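Tail fiber protein (PDB 5W5P) probably recognises, and may cleave, the capsular polysaccharide of Acinetobacter baumannii as the trimeric tailspike of phage AM24. Local coordinates at residues G313-S318 / G335-G340. Numbering follows the deposited sequence.
Sequences GNLWES and GNYFEG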
ATOM      1  N   GLY A 313       7.565  -0.668   1.093  1.00 33.93           N
ATOM      2  CA  GLY A 313       8.005  -1.782   1.914  1.00 33.21           C
ATOM      3  C   GLY A 313       9.326  -2.413   1.530  1.00 37.33           C
ATOM      4  O   GLY A 313       9.559  -3.582   1.855  1.00 41.14           O
ATOM      5  N   ASN A 314      10.203  -1.679   0.850  1.00 35.77           N
ATOM      6  CA  ASN A 314      11.513  -2.204   0.503  1.00 34.44           C
ATOM      7  C   ASN A 314      12.440  -2.194   1.717  1.00 36.70           C
ATOM      8  O   ASN A 314      12.252  -1.438   2.673  1.00 34.95           O
ATOM      9  CB  ASN A 314      12.153  -1.383  -0.615  1.00 32.78           C
ATOM     10  CG  ASN A 314      11.501  -1.615  -1.959  1.00 36.37           C
ATOM     11  OD1 ASN A 314      11.617  -2.693  -2.545  1.00 37.85           O
ATOM     12  ND2 ASN A 314      10.820  -0.593  -2.464  1.00 31.88           N
ATOM     13  N   LEU A 315      13.452  -3.056   1.663  1.00 40.28           N
ATOM     14  CA  LEU A 315      14.605  -2.977   2.552  1.00 34.10           C
ATOM     15  C   LEU A 315      15.758  -2.362   1.772  1.00 41.79           C
ATOM     16  O   LEU A 315      16.023  -2.764   0.634  1.00 43.70           O
ATOM     17  CB  LEU A 315      14.983  -4.358   3.085  1.00 34.63           C
ATOM     18  CG  LEU A 315      16.381  -4.607   3.654  1.00 36.99           C
ATOM     19  CD1 LEU A 315      16.511  -4.048   5.048  1.00 35.96           C
ATOM     20  CD2 LEU A 315      16.664  -6.102   3.666  1.00 39.39           C
ATOM     21  N   TRP A 316      16.424  -1.371   2.372  1.00 39.67           N
ATOM     22  CA  TRP A 316      17.522  -0.643   1.724  1.00 38.65           C
ATOM     23  C   TRP A 316      18.568  -0.333   2.796  1.00 40.71           C
ATOM     24  O   TRP A 316      18.499   0.704   3.464  1.00 42.48           O
ATOM     25  CB  TRP A 316      17.015   0.624   1.046  1.00 34.62           C
ATOM     26  CG  TRP A 316      17.970   1.220   0.063  1.00 34.33           C
ATOM     27  CD1 TRP A 316      18.734   2.344   0.235  1.00 35.24           C
ATOM     28  CD2 TRP A 316      18.257   0.738  -1.254  1.00 36.23           C
ATOM     29  NE1 TRP A 316      19.482   2.583  -0.892  1.00 36.51           N
ATOM     30  CE2 TRP A 316      19.202   1.616  -1.824  1.00 38.21           C
ATOM     31  CE3 TRP A 316      17.807  -0.350  -2.008  1.00 33.92           C
ATOM     32  CZ2 TRP A 316      19.708   1.434  -3.112  1.00 38.51           C
ATOM     33  CZ3 TRP A 316      18.310  -0.531  -3.286  1.00 35.43           C
ATOM     34  CH2 TRP A 316      19.252   0.355  -3.825  1.00 36.86           C
ATOM     35  N   GLU A 317      19.538  -1.233   2.947  1.00 40.27           N
ATOM     36  CA  GLU A 317      20.529  -1.161   4.011  1.00 42.32           C
ATOM     37  C   GLU A 317      21.933  -1.157   3.422  1.00 44.26           C
ATOM     38  O   GLU A 317      22.206  -1.863   2.443  1.00 46.68           O
ATOM     39  CB  GLU A 317      20.368  -2.339   4.980  1.00 47.43           C
ATOM     40  CG  GLU A 317      21.021  -2.145   6.336  1.00 54.36           C
ATOM     41  CD  GLU A 317      20.547  -3.168   7.349  1.00 56.27           C
ATOM     42  OE1 GLU A 317      19.745  -4.048   6.969  1.00 54.57           O
ATOM     43  OE2 GLU A 317      20.971  -3.093   8.523  1.00 57.92           O
ATOM     44  N   SER A 318      22.818  -0.360   4.027  1.00 42.38           N
ATOM     45  CA  SER A 318      24.223  -0.280   3.618  1.00 44.17           C
ATOM     46  C   SER A 318      24.344  -0.032   2.119  1.00 40.43           C
ATOM     47  O   SER A 318      25.226  -0.566   1.446  1.00 39.72           O
ATOM     48  CB  SER A 318      24.989  -1.541   4.022  1.00 44.45           C
ATOM     49  OG  SER A 318      24.810  -1.818   5.399  1.00 47.81           O
ATOM     50  N   GLY A 335       6.267   3.088   3.511  1.00 36.61           N
ATOM     51  CA  GLY A 335       6.748   2.064   4.418  1.00 35.33           C
ATOM     52  C   GLY A 335       8.101   1.476   4.103  1.00 34.41           C
ATOM     53  O   GLY A 335       8.376   0.341   4.491  1.00 34.85           O
ATOM     54  N   ASN A 336       8.962   2.211   3.406  1.00 37.40           N
ATOM     55  CA  ASN A 336      10.297   1.699   3.142  1.00 37.39           C
ATOM     56  C   ASN A 336      11.127   1.665   4.422  1.00 37.53           C
ATOM     57  O   ASN A 336      10.850   2.365   5.400  1.00 39.28           O
ATOM     58  CB  ASN A 336      10.999   2.542   2.080  1.00 38.15           C
ATOM     59  CG  ASN A 336      10.434   2.307   0.699  1.00 39.02           C
ATOM     60  OD1 ASN A 336      10.449   1.181   0.195  1.00 39.07           O
ATOM     61  ND2 ASN A 336       9.904   3.365   0.087  1.00 36.61           N
ATOM     62  N   TYR A 337      12.156   0.822   4.403  1.00 35.08           N
ATOM     63  CA  TYR A 337      13.070   0.634   5.523  1.00 35.96           C
ATOM     64  C   TYR A 337      14.467   1.001   5.036  1.00 38.36           C
ATOM     65  O   TYR A 337      15.083   0.249   4.270  1.00 39.11           O
ATOM     66  CB  TYR A 337      13.001  -0.810   6.030  1.00 37.84           C
ATOM     67  CG  TYR A 337      13.927  -1.173   7.179  1.00 42.03           C
ATOM     68  CD1 TYR A 337      15.280  -1.409   6.961  1.00 42.53           C
ATOM     69  CD2 TYR A 337      13.438  -1.332   8.471  1.00 40.97           C
ATOM     70  CE1 TYR A 337      16.121  -1.755   7.994  1.00 42.06           C
ATOM     71  CE2 TYR A 337      14.275  -1.685   9.515  1.00 39.78           C
ATOM     72  CZ  TYR A 337      15.617  -1.897   9.270  1.00 43.60           C
ATOM     73  OH  TYR A 337      16.461  -2.249  10.300  1.00 38.21           O
ATOM     74  N   PHE A 338      14.953   2.163   5.463  1.00 38.96           N
ATOM     75  CA  PHE A 338      16.304   2.613   5.170  1.00 35.06           C
ATOM     76  C   PHE A 338      17.144   2.557   6.438  1.00 43.91           C
ATOM     77  O   PHE A 338      16.694   2.987   7.506  1.00 46.47           O
ATOM     78  CB  PHE A 338      16.301   4.034   4.611  1.00 34.82           C
ATOM     79  CG  PHE A 338      15.473   4.202   3.376  1.00 34.13           C
ATOM     80  CD1 PHE A 338      15.972   3.828   2.137  1.00 36.11           C
ATOM     81  CD2 PHE A 338      14.201   4.753   3.445  1.00 33.75           C
ATOM     82  CE1 PHE A 338      15.213   3.991   0.988  1.00 33.44           C
ATOM     83  CE2 PHE A 338      13.437   4.922   2.303  1.00 33.23           C
ATOM     84  CZ  PHE A 338      13.941   4.539   1.072  1.00 34.72           C
ATOM     85  N   GLU A 339      18.362   2.028   6.317  1.00 39.31           N
ATOM     86  CA  GLU A 339      19.243   1.870   7.472  1.00 42.04           C
ATOM     87  C   GLU A 339      20.696   1.958   7.032  1.00 45.85           C
ATOM     88  O   GLU A 339      21.157   1.118   6.253  1.00 47.25           O
ATOM     89  CB  GLU A 339      18.983   0.537   8.179  1.00 43.55           C
ATOM     90  CG  GLU A 339      19.829   0.321   9.423  1.00 46.06           C
ATOM     91  CD  GLU A 339      19.635   1.418  10.456  1.00 51.24           C
ATOM     92  OE1 GLU A 339      18.476   1.821  10.689  1.00 53.63           O
ATOM     93  OE2 GLU A 339      20.640   1.875  11.039  1.00 56.55           O
ATOM     94  N   GLY A 340      21.409   2.965   7.538  1.00 46.72           N
ATOM     95  CA  GLY A 340      22.847   3.088   7.375  1.00 42.29           C
ATOM     96  C   GLY A 340      23.367   3.014   5.955  1.00 42.87           C
ATOM     97  O   GLY A 340      24.209   2.166   5.646  1.00 45.26           O
TER
HETATM   98  O   HOH W   1      18.797  -4.163   9.676  1.00 41.66           O
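Asn314 and Asn336 lie side by side on successive turns of the parallel beta-helix, their amide planes only 9° apart. OD1 of Asn336 takes two hydrogen bonds, from Asn314 N at 2.9 Å and Asn314 ND2 at 3.2 Å. The two donors come from opposite faces of the Asn336 amide. In each residue CG sits beside the backbone N (chi1 near -72° in both), which turns both amides the same way. Asn314 ND2 also bonds to Val284 O and Asn336 ND2 to Cys311 O, while Asn287 N bonds to Asn314 OD1 and Asn336 N to Asn372 OD1. This repeat, a backbone N to the amide oxygen of the next turn, is consistent with the asparagine rows of parallel beta-helices.

Beyond it the backbones pair as parallel strands. Tyr337 N bonds to Asn314 O and Trp316 N to Tyr337 O, both at 2.8 Å. Glu339 N to Trp316 O and Ser318 N to Glu339 O continue the series.

The apolar contacts fall on both faces. Leu315 CD1 meets Tyr337 CD1 at 3.5 Å. On the other face Phe338 CD1 lies 3.5 Å from Trp316 CB, and Trp316 CD1 reaches the edge of the Phe338 ring.

Glu317 and Glu339 run alongside each other, but their carboxylates are turned 81° apart. A water donates to Glu317 OE2 at 2.7 Å and also hydrogen-bonds Tyr337 OH.

Phe322 meets both Trp316 and Phe338 edge-to-face, while Leu315 packs on Asn281, and Tyr337 on Val308, of the second subunit. Strand 315-317 is flanked by strands 288-290 and 331-339, and the latter pairs onward with strand 365-375.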